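Local coordinates for probable ribosomal RNA small subunit methyltransferase (Thermus thermophilus, PDB 3DMH), which methylates the N2 atom of a guanosine in 16S ribosomal RNA, with S-adenosylmethionine as the methyl donor, at residues 34-39 with 56-61; 41-46 with 134-139. One frame throughout, in Å; residues are numbered along the deposited sequence.

Contact 1: 34-39 with 56-61; sequences VHDLLQ and VGWGSL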
ATOM      1  N   VAL A  34       7.824  11.389 -11.438  1.00 23.72           N
ATOM      2  CA  VAL A  34       9.073  10.723 -11.030  1.00 23.30           C
ATOM      3  C   VAL A  34       9.312   9.506 -11.924  1.00 23.51           C
ATOM      4  O   VAL A  34      10.384   9.348 -12.513  1.00 23.30           O
ATOM      5  CB  VAL A  34       9.073  10.346  -9.523  1.00 23.22           C
ATOM      6  CG1 VAL A  34      10.298   9.511  -9.161  1.00 24.26           C
ATOM      7  CG2 VAL A  34       8.986  11.594  -8.654  1.00 24.07           C
ATOM      8  N   HIS A  35       8.309   8.635 -12.038  1.00 22.89           N
ATOM      9  CA  HIS A  35       8.449   7.488 -12.931  1.00 23.41           C
ATOM     10  C   HIS A  35       8.641   7.921 -14.400  1.00 23.30           C
ATOM     11  O   HIS A  35       9.399   7.295 -15.142  1.00 23.58           O
ATOM     12  CB  HIS A  35       7.264   6.510 -12.794  1.00 24.15           C
ATOM     13  CG  HIS A  35       7.104   5.904 -11.426  1.00 25.33           C
ATOM     14  ND1 HIS A  35       7.492   4.612 -11.135  1.00 29.15           N
ATOM     15  CD2 HIS A  35       6.567   6.397 -10.282  1.00 28.82           C
ATOM     16  CE1 HIS A  35       7.216   4.343  -9.873  1.00 28.33           C
ATOM     17  NE2 HIS A  35       6.647   5.403  -9.332  1.00 30.02           N
ATOM     18  N   ASP A  36       7.976   9.005 -14.818  1.00 22.72           N
ATOM     19  CA  ASP A  36       8.114   9.507 -16.195  1.00 22.38           C
ATOM     20  C   ASP A  36       9.539   9.970 -16.487  1.00 21.80           C
ATOM     21  O   ASP A  36      10.064   9.732 -17.563  1.00 22.39           O
ATOM     22  CB  ASP A  36       7.140  10.661 -16.487  1.00 22.11           C
ATOM     23  CG  ASP A  36       5.715  10.183 -16.692  1.00 24.85           C
ATOM     24  OD1 ASP A  36       5.519   8.952 -16.798  1.00 25.09           O
ATOM     25  OD2 ASP A  36       4.795  11.027 -16.725  1.00 26.21           O
ATOM     26  N   LEU A  37      10.157  10.614 -15.509  1.00 21.91           N
ATOM     27  CA  LEU A  37      11.520  11.109 -15.712  1.00 21.87           C
ATOM     28  C   LEU A  37      12.486   9.924 -15.767  1.00 22.27           C
ATOM     29  O   LEU A  37      13.417   9.917 -16.576  1.00 22.72           O
ATOM     30  CB  LEU A  37      11.917  12.107 -14.635  1.00 21.43           C
ATOM     31  CG  LEU A  37      13.126  12.999 -14.967  1.00 20.85           C
ATOM     32  CD1 LEU A  37      12.846  13.861 -16.199  1.00 21.85           C
ATOM     33  CD2 LEU A  37      13.430  13.862 -13.769  1.00 21.70           C
ATOM     34  N   LEU A  38      12.263   8.917 -14.921  1.00 21.97           N
ATOM     35  CA  LEU A  38      13.043   7.679 -15.050  1.00 22.12           C
ATOM     36  C   LEU A  38      12.960   7.060 -16.439  1.00 22.06           C
ATOM     37  O   LEU A  38      13.977   6.653 -17.007  1.00 21.81           O
ATOM     38  CB  LEU A  38      12.559   6.631 -14.048  1.00 22.35           C
ATOM     39  CG  LEU A  38      13.170   6.621 -12.666  1.00 22.91           C
ATOM     40  CD1 LEU A  38      12.426   5.576 -11.852  1.00 23.01           C
ATOM     41  CD2 LEU A  38      14.688   6.297 -12.724  1.00 21.10           C
ATOM     42  N   GLN A  39      11.746   6.942 -16.976  1.00 22.37           N
ATOM     43  CA  GLN A  39      11.562   6.253 -18.245  1.00 23.46           C
ATOM     44  C   GLN A  39      12.329   6.980 -19.360  1.00 23.83           C
ATOM     45  O   GLN A  39      12.836   6.346 -20.288  1.00 24.12           O
ATOM     46  CB  GLN A  39      10.066   6.110 -18.580  1.00 23.36           C
ATOM     47  CG  GLN A  39       9.761   5.278 -19.831  1.00 25.32           C
ATOM     48  CD  GLN A  39       9.885   6.055 -21.155  1.00 28.16           C
ATOM     49  OE1 GLN A  39      10.066   5.456 -22.217  1.00 30.50           O
ATOM     50  NE2 GLN A  39       9.801   7.382 -21.090  1.00 26.25           N
ATOM     51  N   VAL A  56       3.347   0.298 -12.038  1.00 18.70           N
ATOM     52  CA  VAL A  56       2.932  -0.354 -13.296  1.00 18.88           C
ATOM     53  C   VAL A  56       4.118  -0.663 -14.234  1.00 19.25           C
ATOM     54  O   VAL A  56       3.948  -1.307 -15.289  1.00 19.12           O
ATOM     55  CB  VAL A  56       1.809   0.431 -14.044  1.00 18.33           C
ATOM     56  CG1 VAL A  56       0.548   0.535 -13.168  1.00 19.14           C
ATOM     57  CG2 VAL A  56       2.314   1.791 -14.430  1.00 19.87           C
ATOM     58  N   GLY A  57       5.327  -0.230 -13.853  1.00 19.13           N
ATOM     59  CA  GLY A  57       6.547  -0.636 -14.580  1.00 18.58           C
ATOM     60  C   GLY A  57       7.058   0.279 -15.679  1.00 18.55           C
ATOM     61  O   GLY A  57       7.915  -0.114 -16.473  1.00 19.11           O
ATOM     62  N   TRP A  58       6.517   1.495 -15.727  1.00 18.91           N
ATOM     63  CA  TRP A  58       6.937   2.468 -16.745  1.00 19.41           C
ATOM     64  C   TRP A  58       8.374   2.950 -16.588  1.00 19.80           C
ATOM     65  O   TRP A  58       9.104   3.059 -17.561  1.00 19.99           O
ATOM     66  CB  TRP A  58       5.968   3.641 -16.739  1.00 20.44           C
ATOM     67  CG  TRP A  58       6.215   4.710 -17.787  1.00 20.20           C
ATOM     68  CD1 TRP A  58       6.406   6.038 -17.552  1.00 21.36           C
ATOM     69  CD2 TRP A  58       6.239   4.548 -19.222  1.00 21.04           C
ATOM     70  NE1 TRP A  58       6.565   6.718 -18.737  1.00 21.90           N
ATOM     71  CE2 TRP A  58       6.464   5.836 -19.778  1.00 22.31           C
ATOM     72  CE3 TRP A  58       6.101   3.450 -20.084  1.00 23.44           C
ATOM     73  CZ2 TRP A  58       6.561   6.057 -21.154  1.00 22.35           C
ATOM     74  CZ3 TRP A  58       6.201   3.671 -21.456  1.00 22.65           C
ATOM     75  CH2 TRP A  58       6.429   4.970 -21.978  1.00 22.53           C
ATOM     76  N   GLY A  59       8.779   3.216 -15.349  1.00 19.61           N
ATOM     77  CA  GLY A  59      10.103   3.799 -15.094  1.00 19.73           C
ATOM     78  C   GLY A  59      11.283   2.978 -15.596  1.00 19.48           C
ATOM     79  O   GLY A  59      12.260   3.551 -16.116  1.00 21.05           O
ATOM     80  N   SER A  60      11.211   1.654 -15.462  1.00 19.62           N
ATOM     81  CA  SER A  60      12.319   0.807 -15.878  1.00 19.78           C
ATOM     82  C   SER A  60      12.008   0.083 -17.183  1.00 19.93           C
ATOM     83  O   SER A  60      12.800  -0.732 -17.634  1.00 19.91           O
ATOM     84  CB  SER A  60      12.673  -0.217 -14.786  1.00 20.22           C
ATOM     85  OG  SER A  60      11.548  -1.014 -14.448  1.00 19.70           O
ATOM     86  N   LEU A  61      10.873   0.423 -17.811  1.00 19.58           N
ATOM     87  CA  LEU A  61      10.471  -0.294 -19.044  1.00 20.21           C
ATOM     88  C   LEU A  61      11.511  -0.268 -20.174  1.00 19.80           C
ATOM     89  O   LEU A  61      11.620  -1.248 -20.918  1.00 20.14           O
ATOM     90  CB  LEU A  61       9.115   0.174 -19.560  1.00 20.52           C
ATOM     91  CG  LEU A  61       8.413  -0.759 -20.560  1.00 21.77           C
ATOM     92  CD1 LEU A  61       8.131  -2.135 -19.960  1.00 23.60           C
ATOM     93  CD2 LEU A  61       7.105  -0.119 -20.976  1.00 23.88           C
TER
HETATM   94  O   HOH W   1       8.235   9.165 -19.565  1.00 25.72           O

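Contact 2: 41-46 with 134-139; sequences TVEPFG and RLYLAG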
ATOM      1  N   THR A  41      15.154   8.411 -18.938  1.00 23.29           N
ATOM      2  CA  THR A  41      16.562   8.496 -18.509  1.00 22.92           C
ATOM      3  C   THR A  41      17.288   7.151 -18.492  1.00 22.71           C
ATOM      4  O   THR A  41      18.467   7.067 -18.884  1.00 23.00           O
ATOM      5  CB  THR A  41      16.681   9.172 -17.119  1.00 23.21           C
ATOM      6  OG1 THR A  41      16.013  10.440 -17.144  1.00 22.96           O
ATOM      7  CG2 THR A  41      18.144   9.396 -16.714  1.00 22.69           C
ATOM      8  N   VAL A  42      16.607   6.106 -18.022  1.00 21.36           N
ATOM      9  CA  VAL A  42      17.312   4.840 -17.767  1.00 21.60           C
ATOM     10  C   VAL A  42      17.895   4.210 -19.041  1.00 21.73           C
ATOM     11  O   VAL A  42      17.231   4.146 -20.084  1.00 21.86           O
ATOM     12  CB  VAL A  42      16.430   3.815 -17.050  1.00 21.53           C
ATOM     13  CG1 VAL A  42      16.021   4.341 -15.694  1.00 20.39           C
ATOM     14  CG2 VAL A  42      15.206   3.518 -17.880  1.00 21.68           C
ATOM     15  N   GLU A  43      19.142   3.753 -18.923  1.00 22.37           N
ATOM     16  CA  GLU A  43      19.869   3.080 -19.998  1.00 22.66           C
ATOM     17  C   GLU A  43      20.419   1.763 -19.458  1.00 21.81           C
ATOM     18  O   GLU A  43      20.766   1.681 -18.279  1.00 21.37           O
ATOM     19  CB  GLU A  43      21.067   3.931 -20.446  1.00 23.97           C
ATOM     20  CG  GLU A  43      20.754   5.394 -20.721  1.00 28.79           C
ATOM     21  CD  GLU A  43      20.462   5.663 -22.171  1.00 34.87           C
ATOM     22  OE1 GLU A  43      20.849   4.824 -23.018  1.00 39.45           O
ATOM     23  OE2 GLU A  43      19.858   6.719 -22.471  1.00 36.52           O
ATOM     24  N   PRO A  44      20.499   0.725 -20.310  1.00 21.49           N
ATOM     25  CA  PRO A  44      21.087  -0.536 -19.857  1.00 20.45           C
ATOM     26  C   PRO A  44      22.517  -0.400 -19.332  1.00 20.46           C
ATOM     27  O   PRO A  44      23.321   0.406 -19.843  1.00 20.31           O
ATOM     28  CB  PRO A  44      21.066  -1.414 -21.114  1.00 21.42           C
ATOM     29  CG  PRO A  44      19.970  -0.866 -21.930  1.00 22.11           C
ATOM     30  CD  PRO A  44      20.001   0.629 -21.698  1.00 21.96           C
ATOM     31  N   PHE A  45      22.812  -1.199 -18.314  1.00 19.93           N
ATOM     32  CA  PHE A  45      24.162  -1.328 -17.785  1.00 19.85           C
ATOM     33  C   PHE A  45      24.309  -2.748 -17.266  1.00 20.04           C
ATOM     34  O   PHE A  45      23.590  -3.145 -16.364  1.00 19.73           O
ATOM     35  CB  PHE A  45      24.396  -0.332 -16.644  1.00 19.85           C
ATOM     36  CG  PHE A  45      25.754  -0.446 -16.023  1.00 19.46           C
ATOM     37  CD1 PHE A  45      26.855   0.123 -16.649  1.00 19.96           C
ATOM     38  CD2 PHE A  45      25.948  -1.147 -14.832  1.00 20.19           C
ATOM     39  CE1 PHE A  45      28.122   0.019 -16.098  1.00 18.67           C
ATOM     40  CE2 PHE A  45      27.217  -1.258 -14.278  1.00 19.87           C
ATOM     41  CZ  PHE A  45      28.298  -0.670 -14.901  1.00 18.24           C
ATOM     42  N   GLY A  46      25.232  -3.516 -17.831  1.00 20.19           N
ATOM     43  CA  GLY A  46      25.399  -4.904 -17.422  1.00 21.48           C
ATOM     44  C   GLY A  46      24.235  -5.753 -17.907  1.00 21.54           C
ATOM     45  O   GLY A  46      23.574  -5.402 -18.875  1.00 22.59           O
ATOM     46  N   ARG A 134      25.400  -0.139 -10.612  1.00 17.85           N
ATOM     47  CA  ARG A 134      24.900   1.240 -10.615  1.00 17.34           C
ATOM     48  C   ARG A 134      23.436   1.346 -10.178  1.00 17.63           C
ATOM     49  O   ARG A 134      22.665   0.402 -10.320  1.00 17.91           O
ATOM     50  CB  ARG A 134      25.061   1.865 -12.001  1.00 17.94           C
ATOM     51  CG  ARG A 134      26.533   2.046 -12.381  1.00 17.61           C
ATOM     52  CD  ARG A 134      26.667   2.582 -13.785  1.00 22.13           C
ATOM     53  NE  ARG A 134      28.071   2.738 -14.135  1.00 21.86           N
ATOM     54  CZ  ARG A 134      28.504   3.250 -15.282  1.00 23.74           C
ATOM     55  NH1 ARG A 134      27.638   3.650 -16.207  1.00 23.84           N
ATOM     56  NH2 ARG A 134      29.806   3.355 -15.509  1.00 24.30           N
ATOM     57  N   LEU A 135      23.077   2.511  -9.649  1.00 17.08           N
ATOM     58  CA  LEU A 135      21.725   2.762  -9.151  1.00 17.48           C
ATOM     59  C   LEU A 135      21.170   4.018  -9.803  1.00 18.19           C
ATOM     60  O   LEU A 135      21.781   5.090  -9.732  1.00 17.47           O
ATOM     61  CB  LEU A 135      21.736   2.936  -7.626  1.00 17.57           C
ATOM     62  CG  LEU A 135      20.472   3.499  -6.966  1.00 17.07           C
ATOM     63  CD1 LEU A 135      19.258   2.566  -7.125  1.00 18.48           C
ATOM     64  CD2 LEU A 135      20.702   3.794  -5.474  1.00 17.45           C
ATOM     65  N   TYR A 136      20.009   3.885 -10.441  1.00 18.08           N
ATOM     66  CA  TYR A 136      19.236   5.046 -10.872  1.00 18.42           C
ATOM     67  C   TYR A 136      18.280   5.371  -9.751  1.00 18.80           C
ATOM     68  O   TYR A 136      17.489   4.515  -9.349  1.00 18.99           O
ATOM     69  CB  TYR A 136      18.399   4.734 -12.120  1.00 19.07           C
ATOM     70  CG  TYR A 136      19.154   4.841 -13.409  1.00 19.06           C
ATOM     71  CD1 TYR A 136      19.447   6.087 -13.977  1.00 20.05           C
ATOM     72  CD2 TYR A 136      19.575   3.701 -14.076  1.00 18.38           C
ATOM     73  CE1 TYR A 136      20.149   6.185 -15.178  1.00 21.22           C
ATOM     74  CE2 TYR A 136      20.282   3.780 -15.274  1.00 21.15           C
ATOM     75  CZ  TYR A 136      20.566   5.017 -15.820  1.00 21.19           C
ATOM     76  OH  TYR A 136      21.255   5.076 -17.015  1.00 23.40           O
ATOM     77  N   LEU A 137      18.396   6.587  -9.226  1.00 18.24           N
ATOM     78  CA  LEU A 137      17.589   7.026  -8.095  1.00 18.64           C
ATOM     79  C   LEU A 137      16.756   8.218  -8.533  1.00 18.96           C
ATOM     80  O   LEU A 137      17.299   9.238  -8.948  1.00 19.40           O
ATOM     81  CB  LEU A 137      18.502   7.417  -6.918  1.00 18.64           C
ATOM     82  CG  LEU A 137      17.786   7.720  -5.605  1.00 19.12           C
ATOM     83  CD1 LEU A 137      17.260   6.444  -4.962  1.00 21.43           C
ATOM     84  CD2 LEU A 137      18.745   8.470  -4.684  1.00 19.76           C
ATOM     85  N   ALA A 138      15.430   8.112  -8.449  1.00 19.00           N
ATOM     86  CA  ALA A 138      14.601   9.216  -8.917  1.00 19.01           C
ATOM     87  C   ALA A 138      13.682   9.727  -7.821  1.00 19.31           C
ATOM     88  O   ALA A 138      13.245   8.978  -6.949  1.00 18.72           O
ATOM     89  CB  ALA A 138      13.760   8.795 -10.134  1.00 19.88           C
ATOM     90  N   GLY A 139      13.379  11.019  -7.856  1.00 19.47           N
ATOM     91  CA  GLY A 139      12.449  11.547  -6.867  1.00 19.64           C
ATOM     92  C   GLY A 139      12.133  13.011  -7.073  1.00 20.15           C
ATOM     93  O   GLY A 139      12.231  13.528  -8.191  1.00 20.01           O
TER

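Contact 1: 34-39 with 56-61
Gln39 lays its side chain over one face of the Trp58 indole, a good example of how a polar residue can pack like an apolar one. Its CG sits over the six-membered ring, 3.6 Å from the centroid and 20° off the normal, a CH-pi contact. With CG anti to the backbone N (chi1 -174°) and a bend at chi2, the amide then lies almost flat on the ring, the two planes only 13° apart and CD 3.3 Å from Trp58 CZ2. At the indole edge, Asp36 OD1 is 3.1 Å from Trp58 NE1, its carboxylate turned nearly perpendicular to the ring. One water gathers the polar groups: it donates to Asp36 O and accepts from Gln39 NE2 and Trp58 NE1. Behind this shell the backbones come close at Gly59, whose CA lies 4.3 Å from Gln39 CA. Paired CA-H...O contacts follow, from Gly59 CA to His35 O and from Gln39 CA to Gly59 O. Leu38, whose CB also meets Gly59, runs on into the sheet and packs on strands 102-108, 133-140 and 168-174, while the 56-61 loop, between strands 48-51 and 68-73, packs alongside the helix, with Ser60 OG bonded to Asp51.

Contact 2: 41-46 with 134-139
Tyr136 and Arg134, alternate residues on strand 133-140 of the N-terminal Rossmann-like sheet, both reach toward the loop that leads from helix 33-41 into strand 48-51. Tyr136 meets that loop with a ring face and a hydroxyl. Val42 CG1 rests on the face, displaced toward the rim, 4.0 Å from the ring centroid and 16° off its normal, a CH-pi contact. Beyond it, the amide of Glu43 donates to the phenol, with N 3.1 Å from Tyr136 OH and a bent N-H...O angle of 143°. Thr41 adds its methyl, CG2 lying 4.1 Å from Tyr136 CE1, while its OG1 turns back to Leu37 O in the helix. A phenylalanine in place of Tyr136 would remove the hydroxyl and would probably leave the Glu43 amide without this acceptor.

Further along, Arg134 crosses the Phe45 ring. Its chain is extended from CG to NE, which carries CD over the ring centre, 3.6 Å from the centroid, and sets the guanidinium nearly parallel to the ring, at 11°. The overlap continues outward: Arg134 NE lies 3.4 Å from Phe45 CE1, which itself sits over the guanidinium face. Strand 133-140 is inserted between 102-108 and 168-174, and the sheet order 3-2-1-4-5-7-6, with the last strand to enter running antiparallel to its neighbours, is that of class I AdoMet-dependent methyltransferases.

Contacts 1 and 2 illustrate how a helix and the loop that follows it are packed in turn, the helix against loop 56-61 and the loop against strand 133-140. Their centres lie about 10 Å apart, and they meet where Leu38 and Val34 pack on Ala138 and where Gly59 O touches Val42 CG2. Both are only partly buried. Contact 1 joins helix to loop through close backbones, an amide on an indole and a water; contact 2 joins loop to sheet through aromatic faces and a direct amide-to-phenol bond, with its Arg134–Phe45 end nearer the surface. Both are structural packing, away from the bound S-adenosylmethionine and guanosine.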